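Local coordinates for extracellular protein containing a SCP domain (Bacillus anthracis, PDB 4IFA) that is of unknown function but is an extracellular protein with an SCP (CAP-family) domain, considered a vaccine candidate and associated with virulence, at residues 247-258 against 324-335. Residues are numbered along the deposited sequence; the frame is centred on the assembly and turned at random.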
# COMPACT_ATOMS: atom_id res chain seq x y z
N ALA A 247 -0.36 18.85 -1.03
CA ALA A 247 0.67 17.86 -0.86
C ALA A 247 1.93 18.49 -0.25
O ALA A 247 2.56 17.89 0.66
CB ALA A 247 0.98 17.16 -2.15
N ASP A 248 2.31 19.68 -0.72
CA ASP A 248 3.47 20.39 -0.15
C ASP A 248 3.28 20.68 1.33
O ASP A 248 4.24 20.55 2.14
CB ASP A 248 3.72 21.69 -0.92
CG ASP A 248 4.11 21.47 -2.36
OD1 ASP A 248 4.58 20.38 -2.71
OD2 ASP A 248 3.99 22.44 -3.13
N VAL A 249 2.07 21.06 1.72
CA VAL A 249 1.74 21.27 3.15
C VAL A 249 1.90 19.96 3.93
O VAL A 249 2.54 19.94 4.99
CB VAL A 249 0.35 21.86 3.35
CG1 VAL A 249 -0.09 21.81 4.79
CG2 VAL A 249 0.30 23.32 2.78
N ALA A 250 1.37 18.87 3.39
CA ALA A 250 1.47 17.56 4.02
C ALA A 250 2.93 17.11 4.20
O ALA A 250 3.28 16.56 5.24
CB ALA A 250 0.69 16.55 3.23
N ILE A 251 3.79 17.33 3.20
CA ILE A 251 5.21 17.00 3.30
C ILE A 251 5.85 17.76 4.47
O ILE A 251 6.61 17.22 5.26
CB ILE A 251 5.97 17.35 2.04
CG1 ILE A 251 5.55 16.49 0.85
CG2 ILE A 251 7.48 17.19 2.24
CD1 ILE A 251 6.18 16.93 -0.47
N GLY A 252 5.53 19.05 4.56
CA GLY A 252 6.05 19.87 5.66
C GLY A 252 5.66 19.34 7.03
O GLY A 252 6.45 19.36 7.98
N HIS A 253 4.43 18.84 7.16
CA HIS A 253 3.98 18.28 8.43
C HIS A 253 4.72 16.99 8.76
O HIS A 253 5.13 16.76 9.91
CB HIS A 253 2.48 18.12 8.46
CG HIS A 253 1.96 17.79 9.81
ND1 HIS A 253 2.20 18.58 10.91
CD2 HIS A 253 1.30 16.70 10.27
CE1 HIS A 253 1.67 18.03 11.97
NE2 HIS A 253 1.11 16.89 11.62
N SER A 254 4.84 16.11 7.77
CA SER A 254 5.57 14.86 7.98
C SER A 254 7.01 15.13 8.45
O SER A 254 7.53 14.48 9.37
CB SER A 254 5.59 14.05 6.69
OG SER A 254 4.28 13.51 6.45
N LYS A 255 7.66 16.12 7.82
CA LYS A 255 9.03 16.50 8.16
C LYS A 255 9.11 17.08 9.58
O LYS A 255 10.03 16.77 10.34
CB LYS A 255 9.58 17.48 7.14
CG LYS A 255 11.00 17.98 7.43
CD LYS A 255 11.52 18.76 6.25
CE LYS A 255 12.69 19.67 6.62
NZ LYS A 255 13.79 19.06 7.34
N ASP A 256 8.14 17.91 9.93
CA ASP A 256 8.09 18.53 11.27
C ASP A 256 7.97 17.45 12.35
O ASP A 256 8.68 17.45 13.36
CB ASP A 256 6.93 19.52 11.30
CG ASP A 256 6.81 20.26 12.61
OD1 ASP A 256 7.85 20.54 13.25
OD2 ASP A 256 5.66 20.61 12.97
N MSE A 257 7.10 16.47 12.12
CA MSE A 257 6.94 15.35 13.09
C MSE A 257 8.22 14.55 13.28
O MSE A 257 8.60 14.23 14.41
CB MSE A 257 5.80 14.43 12.67
CG MSE A 257 4.42 15.05 12.82
SE MSE A 257 2.97 13.77 12.52
CE MSE A 257 3.23 13.53 10.63
N LYS A 258 8.90 14.26 12.18
CA LYS A 258 10.15 13.49 12.22
C LYS A 258 11.22 14.30 12.92
O LYS A 258 11.87 13.82 13.87
CB LYS A 258 10.59 13.20 10.78
CG LYS A 258 12.01 12.60 10.55
CD LYS A 258 12.09 11.16 10.81
CE LYS A 258 13.52 10.60 10.67
NZ LYS A 258 14.02 10.71 9.27
N GLY A 324 -3.98 15.85 -1.02
CA GLY A 324 -2.53 15.95 -1.19
C GLY A 324 -1.92 15.00 -0.17
O GLY A 324 -2.35 14.90 0.97
N VAL A 325 -0.91 14.26 -0.58
CA VAL A 325 -0.21 13.31 0.29
C VAL A 325 1.22 13.78 0.39
O VAL A 325 1.83 14.09 -0.61
CB VAL A 325 -0.23 11.85 -0.28
CG1 VAL A 325 0.34 10.90 0.73
CG2 VAL A 325 -1.68 11.39 -0.68
N GLY A 326 1.76 13.76 1.61
CA GLY A 326 3.16 14.15 1.85
C GLY A 326 3.83 13.12 2.73
O GLY A 326 3.34 12.79 3.80
N VAL A 327 4.99 12.66 2.30
CA VAL A 327 5.77 11.61 2.98
C VAL A 327 7.19 12.12 3.18
O VAL A 327 7.75 12.77 2.30
CB VAL A 327 5.77 10.30 2.15
CG1 VAL A 327 6.66 9.24 2.79
CG2 VAL A 327 4.30 9.79 1.92
N TYR A 328 7.72 11.87 4.38
CA TYR A 328 9.09 12.22 4.73
C TYR A 328 9.62 11.04 5.54
O TYR A 328 9.12 10.76 6.63
CB TYR A 328 9.16 13.52 5.53
CG TYR A 328 10.55 14.04 5.73
CD1 TYR A 328 11.15 14.75 4.72
CD2 TYR A 328 11.24 13.78 6.89
CE1 TYR A 328 12.47 15.25 4.87
CE2 TYR A 328 12.53 14.27 7.06
CZ TYR A 328 13.13 15.00 6.04
OH TYR A 328 14.44 15.49 6.19
N ASP A 329 10.59 10.33 4.98
CA ASP A 329 11.07 9.06 5.54
C ASP A 329 9.82 8.18 5.78
O ASP A 329 9.05 7.98 4.85
CB ASP A 329 11.96 9.28 6.77
CG ASP A 329 12.89 8.07 7.07
OD1 ASP A 329 12.77 6.97 6.47
OD2 ASP A 329 13.82 8.26 7.89
N LYS A 330 9.62 7.67 6.99
CA LYS A 330 8.44 6.84 7.25
C LYS A 330 7.35 7.57 8.01
O LYS A 330 6.66 6.99 8.82
CB LYS A 330 8.84 5.50 7.92
CG LYS A 330 9.73 4.65 6.98
CD LYS A 330 10.00 3.30 7.57
CE LYS A 330 10.93 2.50 6.68
NZ LYS A 330 11.43 1.28 7.38
N PHE A 331 7.18 8.88 7.71
CA PHE A 331 6.09 9.68 8.22
C PHE A 331 5.22 9.99 7.01
O PHE A 331 5.70 10.54 6.01
CB PHE A 331 6.61 10.96 8.93
CG PHE A 331 7.20 10.71 10.28
CD1 PHE A 331 6.48 11.00 11.45
CD2 PHE A 331 8.42 10.08 10.39
CE1 PHE A 331 7.00 10.69 12.67
CE2 PHE A 331 8.96 9.79 11.64
CZ PHE A 331 8.22 10.09 12.75
N TYR A 332 3.95 9.64 7.12
CA TYR A 332 2.98 9.72 6.04
C TYR A 332 1.80 10.56 6.44
O TYR A 332 1.19 10.34 7.50
CB TYR A 332 2.43 8.30 5.74
CG TYR A 332 3.49 7.22 5.56
CD1 TYR A 332 3.97 6.88 4.29
CD2 TYR A 332 3.98 6.51 6.64
CE1 TYR A 332 4.90 5.89 4.11
CE2 TYR A 332 4.95 5.51 6.46
CZ TYR A 332 5.40 5.20 5.20
OH TYR A 332 6.35 4.23 5.01
N THR A 333 1.48 11.58 5.62
CA THR A 333 0.37 12.47 5.89
C THR A 333 -0.54 12.63 4.69
O THR A 333 -0.08 12.97 3.61
CB THR A 333 0.89 13.88 6.28
OG1 THR A 333 1.70 13.79 7.47
CG2 THR A 333 -0.21 14.88 6.55
N GLN A 334 -1.83 12.41 4.91
CA GLN A 334 -2.88 12.76 3.95
C GLN A 334 -3.54 14.04 4.42
O GLN A 334 -3.98 14.11 5.58
CB GLN A 334 -3.97 11.70 3.89
CG GLN A 334 -3.58 10.39 3.24
CD GLN A 334 -4.70 9.36 3.29
OE1 GLN A 334 -5.35 9.17 4.33
NE2 GLN A 334 -4.95 8.68 2.16
N ASN A 335 -3.67 15.01 3.52
CA ASN A 335 -4.48 16.20 3.77
C ASN A 335 -5.58 16.22 2.71
O ASN A 335 -5.35 16.33 1.50
CB ASN A 335 -3.67 17.50 3.81
CG ASN A 335 -2.86 17.67 5.08
OD1 ASN A 335 -2.95 16.87 6.07
ND2 ASN A 335 -2.05 18.71 5.09
O HOH W 1 15.18 16.61 8.40
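Ser-254, facing the β-hairpin from the middle of helix 247-258, carries the buried polar link. Its OG donates to Gly-326 O at 2.9 Å, approaching from above the carbonyl plane, 50° out of it, while Thr-333 OG1 donates to the same OG at 2.8 Å. Ser-254 OG is thus a second donor to a carbonyl already used in the hydrogen-bonded antiparallel pair Gly-326/Thr-333.

Close backbone packing prevails toward Gly-324. Gly-324 and Gly-326, having no side chains, let the helix approach strand 324-328 to an axis distance of 5.7 Å, with Ile-251 CA 3.8 Å from Gly-326 CA. Ala-250 CB lies 3.4 Å from Gly-326 N, and Ile-251 CG1 rests on Gly-326 CA.

At the turn end, aliphatic chains meet rings. Lys-255, extended through chi3, lays CG over the centre of one Tyr-328 face, 3.9 Å from the centroid; Lys-258 CG meets that ring's edge in plane. Lys-258 CB lies over a Phe-331 face, and Met-257 CB touches CD1 of that ring. Bends at chi2 (79°) and chi4 carry Lys-258 NZ to the anti lone pair of Asp-329 OD2, a 2.8 Å salt bridge from the helix to the type II' turn. Lys-255 NZ pairs with Asp-259 and gives a weak bond to a water 2.6 Å from Tyr-328 OH.

Within the α/β SCP domain, helix 244-260 packs on the central hairpin of the mixed sheet; Val-327 and Tyr-332 point away from it, and their side chains touch helices 210-234 and 298-306 respectively.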